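V-type ATP synthase alpha chain (Nanoarchaeum equitans Kin4-M, PDB 5BN3) belongs to the alpha/beta family of rotary ATPase subunits and holds adenosine-5'-diphosphate in a P-loop nucleotide-binding domain. Local coordinates at residues Ala77-Gly82 against Thr280-Asn285; Ile236-Asp241 against Glu262-Leu267; Ile244-Gly249 against Val315-Asp320; Ala354-Arg359 against Leu373-Ala378. All coordinates share one frame; numbering follows the deposited sequence.

Contact 1 (Ala77-Gly82 against Thr280-Asn285); sequences ANIFDG and TILIAN
Ile79 pairs with Leu282, and Phe80 with Ile283, where strand 79-80 joins strand 280-285 in parallel. Leu282 is gripped twice: its N donates to Asn78 O at 3.1 Å, and its O accepts from Phe80 N at 2.8 Å. Ala284 N then meets Phe80 O at 2.7 Å, almost straight at 176°, while Ala77 N bonds to Thr280 O at the start of the ladder. Ile79 shows how the side chains follow. Its CB and its CG1 each lie 3.9 Å from Leu282 CB, and CD1 reaches onward to Ala284 CB at 4.0 Å. The chain is fully stretched, with CG1 opposite the backbone N (chi1 180°), which lets one residue reach both Leu282 and Ala284, which lie on the same face of the partner strand. Helix 254-263 closes over this face through Leu261. On the other face Phe80 brings the edge of its ring to Leu282 O, with CD1 3.8 Å away. At the far end a water binds Asn285 OD1 at 2.7 Å and, weakly, Asp81 OD2 and Gly82 N; Asp81 also forms a salt bridge with Arg85, and Asn285 ND2 bonds to Pro290 O. Backbone bonds thus fix the register and apolar side chains pack on both faces, although the buried Ala284 O has no hydrogen-bond partner in the model and makes do with a CA-H contact from Asp81.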
loop_
_atom_site.group_PDB
_atom_site.type_symbol
_atom_site.label_atom_id
_atom_site.label_comp_id
_atom_site.label_asym_id
_atom_site.label_seq_id
_atom_site.Cartn_x
_atom_site.Cartn_y
_atom_site.Cartn_z
ATOM N N ALA A 77 -15.701 40.152 -20.180
ATOM C CA ALA A 77 -14.748 41.023 -19.488
ATOM C C ALA A 77 -15.017 41.188 -17.997
ATOM O O ALA A 77 -14.456 42.080 -17.359
ATOM C CB ALA A 77 -14.657 42.390 -20.175
ATOM N N ASN A 78 -15.860 40.324 -17.441
ATOM C CA ASN A 78 -16.188 40.396 -16.019
ATOM C C ASN A 78 -15.806 39.133 -15.251
ATOM O O ASN A 78 -15.609 38.069 -15.842
ATOM C CB ASN A 78 -17.674 40.713 -15.826
ATOM C CG ASN A 78 -17.992 42.172 -16.082
ATOM O OD1 ASN A 78 -17.376 43.063 -15.496
ATOM N ND2 ASN A 78 -18.947 42.425 -16.969
ATOM N N ILE A 79 -15.702 39.262 -13.931
ATOM C CA ILE A 79 -15.367 38.131 -13.070
ATOM C C ILE A 79 -16.518 37.800 -12.119
ATOM O O ILE A 79 -17.101 38.689 -11.493
ATOM C CB ILE A 79 -14.048 38.379 -12.295
ATOM C CG1 ILE A 79 -13.713 37.192 -11.387
ATOM C CG2 ILE A 79 -14.113 39.679 -11.502
ATOM C CD1 ILE A 79 -12.341 37.293 -10.739
ATOM N N PHE A 80 -16.853 36.518 -12.030
ATOM C CA PHE A 80 -17.978 36.072 -11.214
ATOM C C PHE A 80 -17.523 34.975 -10.262
ATOM O O PHE A 80 -16.483 34.355 -10.486
ATOM C CB PHE A 80 -19.096 35.543 -12.115
ATOM C CG PHE A 80 -19.560 36.528 -13.151
ATOM C CD1 PHE A 80 -18.927 36.611 -14.384
ATOM C CD2 PHE A 80 -20.632 37.370 -12.894
ATOM C CE1 PHE A 80 -19.350 37.517 -15.338
ATOM C CE2 PHE A 80 -21.063 38.279 -13.847
ATOM C CZ PHE A 80 -20.421 38.352 -15.071
ATOM N N ASP A 81 -18.291 34.734 -9.202
ATOM C CA ASP A 81 -17.993 33.615 -8.309
ATOM C C ASP A 81 -18.640 32.337 -8.837
ATOM O O ASP A 81 -19.235 32.346 -9.916
ATOM C CB ASP A 81 -18.404 33.917 -6.858
ATOM C CG ASP A 81 -19.913 33.908 -6.644
ATOM O OD1 ASP A 81 -20.680 33.865 -7.629
ATOM O OD2 ASP A 81 -20.338 33.958 -5.468
ATOM N N GLY A 82 -18.529 31.245 -8.083
ATOM C CA GLY A 82 -19.058 29.964 -8.520
ATOM C C GLY A 82 -20.556 29.943 -8.768
ATOM O O GLY A 82 -21.056 29.091 -9.506
ATOM N N THR A 280 -13.088 37.539 -22.813
ATOM C CA THR A 280 -12.836 36.649 -21.684
ATOM C C THR A 280 -13.896 36.743 -20.584
ATOM O O THR A 280 -14.345 37.834 -20.226
ATOM C CB THR A 280 -11.446 36.937 -21.083
ATOM O OG1 THR A 280 -10.457 36.866 -22.119
ATOM C CG2 THR A 280 -11.106 35.930 -19.996
ATOM N N ILE A 281 -14.295 35.587 -20.061
ATOM C CA ILE A 281 -15.161 35.517 -18.886
ATOM C C ILE A 281 -14.437 34.754 -17.783
ATOM O O ILE A 281 -13.932 33.652 -18.012
ATOM C CB ILE A 281 -16.488 34.804 -19.202
ATOM C CG1 ILE A 281 -17.202 35.497 -20.363
ATOM C CG2 ILE A 281 -17.385 34.768 -17.972
ATOM C CD1 ILE A 281 -18.456 34.787 -20.818
ATOM N N LEU A 282 -14.385 35.339 -16.590
ATOM C CA LEU A 282 -13.692 34.722 -15.464
ATOM C C LEU A 282 -14.678 34.206 -14.425
ATOM O O LEU A 282 -15.560 34.940 -13.974
ATOM C CB LEU A 282 -12.732 35.718 -14.806
ATOM C CG LEU A 282 -11.565 36.264 -15.630
ATOM C CD1 LEU A 282 -10.597 37.038 -14.746
ATOM C CD2 LEU A 282 -10.846 35.140 -16.339
ATOM N N ILE A 283 -14.528 32.939 -14.053
ATOM C CA ILE A 283 -15.322 32.353 -12.977
ATOM C C ILE A 283 -14.395 31.894 -11.858
ATOM O O ILE A 283 -13.590 30.977 -12.038
ATOM C CB ILE A 283 -16.170 31.182 -13.487
ATOM C CG1 ILE A 283 -17.147 31.688 -14.548
ATOM C CG2 ILE A 283 -16.930 30.532 -12.343
ATOM C CD1 ILE A 283 -17.751 30.605 -15.380
ATOM N N ALA A 284 -14.511 32.540 -10.702
ATOM C CA ALA A 284 -13.575 32.313 -9.606
ATOM C C ALA A 284 -14.247 31.770 -8.354
ATOM O O ALA A 284 -15.048 32.460 -7.725
ATOM C CB ALA A 284 -12.833 33.597 -9.273
ATOM N N ASN A 285 -13.911 30.536 -7.997
ATOM C CA ASN A 285 -14.232 30.018 -6.676
ATOM C C ASN A 285 -12.945 29.497 -6.053
ATOM O O ASN A 285 -12.580 28.336 -6.234
ATOM C CB ASN A 285 -15.290 28.920 -6.742
ATOM C CG ASN A 285 -16.009 28.728 -5.419
ATOM O OD1 ASN A 285 -16.914 29.491 -5.077
ATOM N ND2 ASN A 285 -15.609 27.709 -4.667
HETATM O O HOH W 1 -19.035 31.150 -4.791
#

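Contact 2 (Ile236-Asp241 against Glu262-Leu267); sequences IAKWAD and EEFPKL
Phe264, Leu267 and Lys238 bury most of the surface in this meeting of two helix ends. Lys238 meets the other two through carbon atoms, while Phe264 also touches a backbone oxygen. Phe264 brings the far end of its ring (CE1, CZ, CE2) against Ala237 and Lys238: CZ stands 3.5 Å from Lys238 CG, and CE2 is 3.9 Å from Ala237 O. The same CZ is 4.2 Å from Ala237 CB, a methyl small enough to let the ring come close to the helix backbone. A phenyl ring suits the place because it is long and apolar enough for its outer carbons to reach both a methyl and a methylene chain.

Lys238 supplies that chain. With CG set beside its own backbone N (chi1 -83°) and the rest extended, its methylenes run across the end of Phe264 and on to Leu267, where CD lies 3.7 Å from Leu267 CD1. Only the hydrocarbon is used here; the ammonium group passes beyond and bonds to Gln235 OE1. Leu267 CD1 also comes within 4.4 Å of Trp239 CH2, a looser touch. Trp239 itself is held by a bond from NE1 to Ser499 OG, while Lys238 CB packs on one face of its ring.

The contact joins the C-terminal ends of helices 229-239 and 254-263. Ala237 turns its methyl to Val245 and Tyr247 of strand 244-250 and to Asn318 of strand 314-320, and Arg279, just before strand 280-285, bonds to Ala237 O, so the two helix ends rest together against the sheet.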
loop_
_atom_site.group_PDB
_atom_site.type_symbol
_atom_site.label_atom_id
_atom_site.label_comp_id
_atom_site.label_asym_id
_atom_site.label_seq_id
_atom_site.Cartn_x
_atom_site.Cartn_y
_atom_site.Cartn_z
ATOM N N ILE A 236 -2.931 29.501 -22.926
ATOM C CA ILE A 236 -3.990 29.121 -23.849
ATOM C C ILE A 236 -5.100 30.172 -23.817
ATOM O O ILE A 236 -5.553 30.626 -24.859
ATOM C CB ILE A 236 -4.562 27.728 -23.511
ATOM C CG1 ILE A 236 -3.477 26.658 -23.671
ATOM C CG2 ILE A 236 -5.751 27.408 -24.397
ATOM C CD1 ILE A 236 -3.910 25.272 -23.237
ATOM N N ALA A 237 -5.517 30.572 -22.620
ATOM C CA ALA A 237 -6.546 31.600 -22.477
ATOM C C ALA A 237 -6.141 32.916 -23.149
ATOM O O ALA A 237 -6.993 33.650 -23.652
ATOM C CB ALA A 237 -6.862 31.824 -21.011
ATOM N N LYS A 238 -4.841 33.206 -23.159
ATOM C CA LYS A 238 -4.315 34.419 -23.788
ATOM C C LYS A 238 -4.359 34.380 -25.308
ATOM O O LYS A 238 -4.943 35.257 -25.943
ATOM C CB LYS A 238 -2.855 34.646 -23.378
ATOM C CG LYS A 238 -2.632 35.346 -22.052
ATOM C CD LYS A 238 -1.148 35.663 -21.886
ATOM C CE LYS A 238 -0.754 35.799 -20.428
ATOM N NZ LYS A 238 0.723 35.920 -20.278
ATOM N N TRP A 239 -3.722 33.368 -25.889
ATOM C CA TRP A 239 -3.428 33.384 -27.323
ATOM C C TRP A 239 -4.238 32.422 -28.191
ATOM O O TRP A 239 -4.031 32.371 -29.402
ATOM C CB TRP A 239 -1.937 33.114 -27.559
ATOM C CG TRP A 239 -0.999 33.960 -26.739
ATOM C CD1 TRP A 239 0.034 33.518 -25.960
ATOM C CD2 TRP A 239 -1.002 35.390 -26.625
ATOM N NE1 TRP A 239 0.670 34.582 -25.370
ATOM C CE2 TRP A 239 0.055 35.742 -25.760
ATOM C CE3 TRP A 239 -1.794 36.406 -27.169
ATOM C CZ2 TRP A 239 0.337 37.070 -25.428
ATOM C CZ3 TRP A 239 -1.514 37.717 -26.838
ATOM C CH2 TRP A 239 -0.459 38.038 -25.977
ATOM N N ALA A 240 -5.143 31.654 -27.591
ATOM C CA ALA A 240 -5.903 30.672 -28.366
ATOM C C ALA A 240 -6.725 31.314 -29.477
ATOM O O ALA A 240 -7.312 32.385 -29.301
ATOM C CB ALA A 240 -6.804 29.845 -27.472
ATOM N N ASP A 241 -6.751 30.648 -30.627
ATOM C CA ASP A 241 -7.584 31.067 -31.741
ATOM C C ASP A 241 -9.024 30.710 -31.383
ATOM O O ASP A 241 -9.467 29.578 -31.585
ATOM C CB ASP A 241 -7.134 30.350 -33.013
ATOM C CG ASP A 241 -7.721 30.957 -34.271
ATOM O OD1 ASP A 241 -8.308 32.057 -34.193
ATOM O OD2 ASP A 241 -7.585 30.332 -35.344
ATOM N N GLU A 262 -5.352 41.786 -13.943
ATOM C CA GLU A 262 -4.333 42.824 -14.088
ATOM C C GLU A 262 -3.683 42.845 -15.472
ATOM O O GLU A 262 -3.370 43.913 -15.997
ATOM C CB GLU A 262 -3.249 42.671 -13.014
ATOM C CG GLU A 262 -3.695 43.022 -11.597
ATOM C CD GLU A 262 -2.542 43.051 -10.609
ATOM O OE1 GLU A 262 -1.380 42.883 -11.039
ATOM O OE2 GLU A 262 -2.796 43.246 -9.399
ATOM N N GLU A 263 -3.484 41.669 -16.057
ATOM C CA GLU A 263 -2.674 41.541 -17.270
ATOM C C GLU A 263 -3.461 41.546 -18.585
ATOM O O GLU A 263 -3.045 42.177 -19.553
ATOM C CB GLU A 263 -1.795 40.287 -17.186
ATOM C CG GLU A 263 -0.779 40.324 -16.054
ATOM C CD GLU A 263 0.244 41.426 -16.230
ATOM O OE1 GLU A 263 0.674 41.659 -17.378
ATOM O OE2 GLU A 263 0.614 42.064 -15.221
ATOM N N PHE A 264 -4.587 40.839 -18.619
ATOM C CA PHE A 264 -5.404 40.737 -19.836
ATOM C C PHE A 264 -5.901 42.071 -20.438
ATOM O O PHE A 264 -5.975 42.196 -21.662
ATOM C CB PHE A 264 -6.569 39.757 -19.631
ATOM C CG PHE A 264 -6.182 38.304 -19.763
ATOM C CD1 PHE A 264 -5.029 37.816 -19.158
ATOM C CD2 PHE A 264 -6.978 37.422 -20.479
ATOM C CE1 PHE A 264 -4.674 36.481 -19.274
ATOM C CE2 PHE A 264 -6.628 36.082 -20.596
ATOM C CZ PHE A 264 -5.475 35.612 -19.993
ATOM N N PRO A 265 -6.254 43.063 -19.595
ATOM C CA PRO A 265 -6.607 44.362 -20.185
ATOM C C PRO A 265 -5.443 45.062 -20.896
ATOM O O PRO A 265 -5.690 45.979 -21.681
ATOM C CB PRO A 265 -7.044 45.189 -18.972
ATOM C CG PRO A 265 -7.550 44.183 -18.003
ATOM C CD PRO A 265 -6.646 42.992 -18.172
ATOM N N LYS A 266 -4.207 44.643 -20.627
ATOM C CA LYS A 266 -3.033 45.259 -21.250
ATOM C C LYS A 266 -2.608 44.546 -22.526
ATOM O O LYS A 266 -1.800 45.066 -23.296
ATOM C CB LYS A 266 -1.838 45.253 -20.295
ATOM C CG LYS A 266 -2.057 45.891 -18.941
ATOM C CD LYS A 266 -0.730 45.931 -18.192
ATOM C CE LYS A 266 -0.918 45.959 -16.685
ATOM N NZ LYS A 266 0.377 45.731 -15.985
ATOM N N LEU A 267 -3.134 43.344 -22.736
ATOM C CA LEU A 267 -2.715 42.519 -23.864
ATOM C C LEU A 267 -3.674 42.638 -25.041
ATOM O O LEU A 267 -4.878 42.826 -24.856
ATOM C CB LEU A 267 -2.583 41.056 -23.435
ATOM C CG LEU A 267 -1.548 40.788 -22.342
ATOM C CD1 LEU A 267 -1.560 39.330 -21.919
ATOM C CD2 LEU A 267 -0.162 41.190 -22.815
#

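Contact 3 (Ile244-Gly249 against Val315-Asp320)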
loop_
_atom_site.group_PDB
_atom_site.type_symbol
_atom_site.label_atom_id
_atom_site.label_comp_id
_atom_site.label_asym_id
_atom_site.label_seq_id
_atom_site.Cartn_x
_atom_site.Cartn_y
_atom_site.Cartn_z
ATOM N N ILE A 244 -14.463 33.127 -27.931
ATOM C CA ILE A 244 -14.729 33.325 -26.510
ATOM C C ILE A 244 -13.815 32.434 -25.666
ATOM O O ILE A 244 -13.586 31.272 -26.006
ATOM C CB ILE A 244 -16.207 33.010 -26.175
ATOM C CG1 ILE A 244 -17.138 33.977 -26.909
ATOM C CG2 ILE A 244 -16.456 33.091 -24.677
ATOM C CD1 ILE A 244 -16.979 35.418 -26.469
ATOM N N VAL A 245 -13.285 32.990 -24.579
ATOM C CA VAL A 245 -12.485 32.226 -23.627
ATOM C C VAL A 245 -13.128 32.282 -22.246
ATOM O O VAL A 245 -13.425 33.363 -21.733
ATOM C CB VAL A 245 -11.045 32.770 -23.536
ATOM C CG1 VAL A 245 -10.274 32.064 -22.431
ATOM C CG2 VAL A 245 -10.332 32.603 -24.858
ATOM N N ILE A 246 -13.354 31.117 -21.650
ATOM C CA ILE A 246 -13.871 31.051 -20.289
ATOM C C ILE A 246 -12.853 30.383 -19.376
ATOM O O ILE A 246 -12.531 29.207 -19.550
ATOM C CB ILE A 246 -15.195 30.279 -20.238
ATOM C CG1 ILE A 246 -16.239 31.004 -21.086
ATOM C CG2 ILE A 246 -15.683 30.138 -18.804
ATOM C CD1 ILE A 246 -17.418 30.156 -21.438
ATOM N N TYR A 247 -12.338 31.138 -18.410
ATOM C CA TYR A 247 -11.377 30.591 -17.460
ATOM C C TYR A 247 -12.058 30.307 -16.127
ATOM O O TYR A 247 -12.538 31.225 -15.459
ATOM C CB TYR A 247 -10.198 31.548 -17.255
ATOM C CG TYR A 247 -8.991 30.880 -16.638
ATOM C CD1 TYR A 247 -8.883 30.727 -15.265
ATOM C CD2 TYR A 247 -7.961 30.398 -17.433
ATOM C CE1 TYR A 247 -7.784 30.111 -14.699
ATOM C CE2 TYR A 247 -6.858 29.784 -16.877
ATOM C CZ TYR A 247 -6.775 29.643 -15.511
ATOM O OH TYR A 247 -5.677 29.029 -14.954
ATOM N N ILE A 248 -12.100 29.035 -15.746
ATOM C CA ILE A 248 -12.678 28.649 -14.468
ATOM C C ILE A 248 -11.589 28.383 -13.435
ATOM O O ILE A 248 -10.856 27.394 -13.530
ATOM C CB ILE A 248 -13.560 27.389 -14.595
ATOM C CG1 ILE A 248 -14.517 27.521 -15.782
ATOM C CG2 ILE A 248 -14.335 27.153 -13.309
ATOM C CD1 ILE A 248 -15.420 26.314 -15.975
ATOM N N GLY A 249 -11.482 29.271 -12.454
ATOM C CA GLY A 249 -10.609 29.042 -11.321
ATOM C C GLY A 249 -11.346 28.218 -10.285
ATOM O O GLY A 249 -12.052 28.764 -9.434
ATOM N N VAL A 315 -15.634 28.383 -28.743
ATOM C CA VAL A 315 -15.400 28.697 -27.340
ATOM C C VAL A 315 -14.374 27.725 -26.765
ATOM O O VAL A 315 -14.332 26.554 -27.153
ATOM C CB VAL A 315 -16.710 28.572 -26.527
ATOM C CG1 VAL A 315 -16.509 29.038 -25.090
ATOM C CG2 VAL A 315 -17.820 29.369 -27.179
ATOM N N VAL A 316 -13.534 28.217 -25.859
ATOM C CA VAL A 316 -12.672 27.339 -25.077
ATOM C C VAL A 316 -12.915 27.547 -23.586
ATOM O O VAL A 316 -13.000 28.681 -23.112
ATOM C CB VAL A 316 -11.170 27.512 -25.423
ATOM C CG1 VAL A 316 -10.749 28.958 -25.293
ATOM C CG2 VAL A 316 -10.306 26.624 -24.537
ATOM N N VAL A 317 -13.064 26.445 -22.857
ATOM C CA VAL A 317 -13.161 26.497 -21.406
ATOM C C VAL A 317 -11.903 25.904 -20.788
ATOM O O VAL A 317 -11.536 24.768 -21.092
ATOM C CB VAL A 317 -14.386 25.716 -20.887
ATOM C CG1 VAL A 317 -14.294 25.527 -19.387
ATOM C CG2 VAL A 317 -15.664 26.446 -21.233
ATOM N N ASN A 318 -11.236 26.686 -19.944
ATOM C CA ASN A 318 -10.110 26.188 -19.160
ATOM C C ASN A 318 -10.556 25.979 -17.716
ATOM O O ASN A 318 -11.050 26.909 -17.077
ATOM C CB ASN A 318 -8.931 27.168 -19.200
ATOM C CG ASN A 318 -8.462 27.473 -20.613
ATOM O OD1 ASN A 318 -8.911 28.437 -21.234
ATOM N ND2 ASN A 318 -7.545 26.657 -21.121
ATOM N N ALA A 319 -10.388 24.766 -17.202
ATOM C CA ALA A 319 -10.784 24.462 -15.827
ATOM C C ALA A 319 -9.576 24.103 -14.964
ATOM O O ALA A 319 -8.939 23.070 -15.176
ATOM C CB ALA A 319 -11.808 23.341 -15.802
ATOM N N ASP A 320 -9.286 24.952 -13.982
ATOM C CA ASP A 320 -8.102 24.824 -13.137
ATOM C C ASP A 320 -8.517 24.997 -11.675
ATOM O O ASP A 320 -8.737 26.121 -11.232
ATOM C CB ASP A 320 -7.094 25.914 -13.536
ATOM C CG ASP A 320 -5.813 25.874 -12.719
ATOM O OD1 ASP A 320 -5.479 24.809 -12.157
ATOM O OD2 ASP A 320 -5.122 26.916 -12.650
#
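Ile244 to Gly249 run beside Val315 to Asp320 in regular parallel register, the strand axes 4.8 Å apart at their closest and only 12° from parallel. Five backbone hydrogen bonds form the ladder. The residues with even numbers do the bonding: Ile246 N reaches Val316 O, Ile246 O receives Asn318 N, and Ile248 N meets Asn318 O at 2.7 Å, with Val316 N to Ile244 O and Asp320 N to Ile248 O at the ends.

Apolar packing fills one face. Ile246 CD1 lies 3.9 Å from Val315 CG1, and Ile248 CD1 is 3.7 Å from Val317 CG1; beta-branched residues favour the extended backbone and mesh closely here under helix 293-309. On the other face Val245 CG2 and Val316 CG1 lie side by side, 3.7 Å apart.

The polar groups share that second face. Tyr247 swings its ring across Asn318, CD2 standing 3.8 Å from Asn318 CB, with Asn318 O over one ring face. Its CG lies anti to the backbone N (chi1 -162°), which carries OH along to Asp320, where it donates a weak bond to OD2 at 3.2 Å, ring and carboxylate almost perpendicular. Asn318 ND2 bonds to Asn233 OD1, whereas its buried OD1 has no partner in the model.

Asp320 OD2 also bonds to Thr230 OG1 of the P-loop, and the Asp320 side chain lies about 4 Å from a magnesium ion at the nearest atoms. A mostly hydrophobic strand ending in such an aspartate is consistent with the Walker B strand of a P-loop NTPase.

Contact 4 (Ala354-Arg359 against Leu373-Ala378); sequences AEFYER and LTIIGA. With MG (magnesium ion), chain L.
Ile375 is the hub of the tight part, projecting from its strand against Phe356 and Tyr357. Its CG2 lies 3.6 Å from both CE2 and CZ of Phe356 and 3.8 Å from Tyr357 CE1, while CD1 stands over one face of the Phe356 ring, toward the rim. The two aromatic rings also pack on each other, with Phe356 CD2 3.8 Å above the middle of the Tyr357 ring. A branched aliphatic chain suits this place, since one branch serves both rings and the other a ring face. Next along, Tyr357 OH comes within 3.5 Å of Gly377 CA and takes up the space where a CB would stand, which suits a glycine.

The other end is looser. Leu373 CD2 touches Arg359 O at 3.7 Å, but the arginine's guanidinium turns away to Glu306 and Ile184 O. Glu355, partly exposed, stays clear of the strand and packs on Asp193 of a neighbouring subunit. Thr374 faces the other side of the strand, where OG1 binds magnesium at 2.4 Å beside Ser372.

Helix 349-357 thus ends against one face of strand 370-379, which runs between strands 314-320 and 218-222, with helix 293-309 flanking Phe356, Leu373 and Arg359.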
loop_
_atom_site.group_PDB
_atom_site.type_symbol
_atom_site.label_atom_id
_atom_site.label_comp_id
_atom_site.label_asym_id
_atom_site.label_seq_id
_atom_site.Cartn_x
_atom_site.Cartn_y
_atom_site.Cartn_z
ATOM N N ALA A 354 -17.817 12.897 -16.502
ATOM C CA ALA A 354 -18.386 12.794 -17.837
ATOM C C ALA A 354 -19.434 13.875 -18.094
ATOM O O ALA A 354 -19.548 14.372 -19.209
ATOM C CB ALA A 354 -18.982 11.421 -18.049
ATOM N N GLU A 355 -20.197 14.234 -17.065
ATOM C CA GLU A 355 -21.199 15.295 -17.195
ATOM C C GLU A 355 -20.569 16.627 -17.602
ATOM O O GLU A 355 -21.230 17.483 -18.184
ATOM C CB GLU A 355 -21.990 15.457 -15.890
ATOM C CG GLU A 355 -22.949 14.311 -15.588
ATOM C CD GLU A 355 -23.679 14.488 -14.268
ATOM O OE1 GLU A 355 -23.583 15.582 -13.667
ATOM O OE2 GLU A 355 -24.349 13.531 -13.826
ATOM N N PHE A 356 -19.287 16.792 -17.291
ATOM C CA PHE A 356 -18.539 17.978 -17.693
ATOM C C PHE A 356 -17.977 17.828 -19.107
ATOM O O PHE A 356 -18.334 18.585 -20.010
ATOM C CB PHE A 356 -17.415 18.245 -16.687
ATOM C CG PHE A 356 -16.550 19.423 -17.032
ATOM C CD1 PHE A 356 -17.112 20.664 -17.293
ATOM C CD2 PHE A 356 -15.170 19.293 -17.075
ATOM C CE1 PHE A 356 -16.314 21.754 -17.601
ATOM C CE2 PHE A 356 -14.365 20.377 -17.382
ATOM C CZ PHE A 356 -14.938 21.611 -17.646
ATOM N N TYR A 357 -17.112 16.837 -19.304
ATOM C CA TYR A 357 -16.392 16.685 -20.570
ATOM C C TYR A 357 -17.268 16.340 -21.776
ATOM O O TYR A 357 -16.926 16.682 -22.907
ATOM C CB TYR A 357 -15.260 15.660 -20.422
ATOM C CG TYR A 357 -14.117 16.150 -19.565
ATOM C CD1 TYR A 357 -13.225 17.098 -20.044
ATOM C CD2 TYR A 357 -13.926 15.664 -18.281
ATOM C CE1 TYR A 357 -12.179 17.548 -19.268
ATOM C CE2 TYR A 357 -12.882 16.108 -17.497
ATOM C CZ TYR A 357 -12.012 17.050 -17.998
ATOM O OH TYR A 357 -10.970 17.499 -17.225
ATOM N N GLU A 358 -18.393 15.670 -21.545
ATOM C CA GLU A 358 -19.288 15.308 -22.644
ATOM C C GLU A 358 -20.019 16.521 -23.221
ATOM O O GLU A 358 -20.711 16.410 -24.232
ATOM C CB GLU A 358 -20.282 14.241 -22.203
ATOM N N ARG A 359 -19.861 17.675 -22.578
ATOM C CA ARG A 359 -20.450 18.916 -23.077
ATOM C C ARG A 359 -19.596 19.534 -24.177
ATOM O O ARG A 359 -20.060 20.397 -24.915
ATOM C CB ARG A 359 -20.617 19.927 -21.942
ATOM C CG ARG A 359 -21.638 19.550 -20.881
ATOM C CD ARG A 359 -22.208 20.811 -20.261
ATOM N NE ARG A 359 -22.964 20.560 -19.039
ATOM C CZ ARG A 359 -23.800 21.434 -18.489
ATOM N NH1 ARG A 359 -24.006 22.611 -19.064
ATOM N NH2 ARG A 359 -24.444 21.124 -17.375
ATOM N N LEU A 373 -17.302 23.867 -28.640
ATOM C CA LEU A 373 -16.857 24.075 -27.267
ATOM C C LEU A 373 -15.675 23.161 -26.987
ATOM O O LEU A 373 -15.807 21.936 -26.984
ATOM C CB LEU A 373 -17.991 23.819 -26.268
ATOM C CG LEU A 373 -17.621 23.884 -24.784
ATOM C CD1 LEU A 373 -16.904 25.184 -24.474
ATOM C CD2 LEU A 373 -18.858 23.750 -23.912
ATOM N N THR A 374 -14.517 23.771 -26.771
ATOM C CA THR A 374 -13.287 23.038 -26.499
ATOM C C THR A 374 -12.986 23.116 -25.000
ATOM O O THR A 374 -13.062 24.190 -24.403
ATOM C CB THR A 374 -12.126 23.625 -27.326
ATOM O OG1 THR A 374 -12.533 23.756 -28.698
ATOM C CG2 THR A 374 -10.906 22.733 -27.246
ATOM N N ILE A 375 -12.662 21.982 -24.381
ATOM C CA ILE A 375 -12.484 21.944 -22.929
ATOM C C ILE A 375 -11.103 21.459 -22.510
ATOM O O ILE A 375 -10.689 20.354 -22.860
ATOM C CB ILE A 375 -13.558 21.066 -22.250
ATOM C CG1 ILE A 375 -14.945 21.688 -22.436
ATOM C CG2 ILE A 375 -13.264 20.902 -20.768
ATOM C CD1 ILE A 375 -16.066 20.872 -21.822
ATOM N N ILE A 376 -10.399 22.294 -21.752
ATOM C CA ILE A 376 -9.097 21.932 -21.208
ATOM C C ILE A 376 -9.210 21.805 -19.691
ATOM O O ILE A 376 -9.503 22.787 -19.006
ATOM C CB ILE A 376 -8.024 22.989 -21.548
ATOM C CG1 ILE A 376 -8.071 23.350 -23.037
ATOM C CG2 ILE A 376 -6.638 22.492 -21.158
ATOM C CD1 ILE A 376 -7.794 22.184 -23.962
ATOM N N GLY A 377 -8.985 20.602 -19.168
ATOM C CA GLY A 377 -9.080 20.368 -17.737
ATOM C C GLY A 377 -7.745 20.066 -17.081
ATOM O O GLY A 377 -7.107 19.056 -17.377
ATOM N N ALA A 378 -7.319 20.948 -16.185
ATOM C CA ALA A 378 -6.114 20.703 -15.401
ATOM C C ALA A 378 -6.423 19.704 -14.288
ATOM O O ALA A 378 -7.525 19.699 -13.734
ATOM C CB ALA A 378 -5.587 21.997 -14.822
HETATM MG MG MG L . -13.803 25.532 -29.585
#

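In the fold
Contacts 1, 3 and 4 reach one mixed sheet, in which strands 79-80, 280-285, 244-250, 314-320 and 370-379 follow one another in parallel. The centres of contacts 1 and 3 lie 10 Å apart, as do those of contacts 3 and 4, joined through backbone bonds between strands. Contact 2, its centre 12 Å from that of contact 3, sets the ends of helices 229-239 and 254-263 against the sheet. Along the chain the segments of contact 1 bracket contact 2 and interleave with contact 3, and contact 4 comes last. Strand 79-80 ties an earlier part of the chain to the edge of the nucleotide-binding core, near whose middle contact 3 carries Asp320 close to bound magnesium.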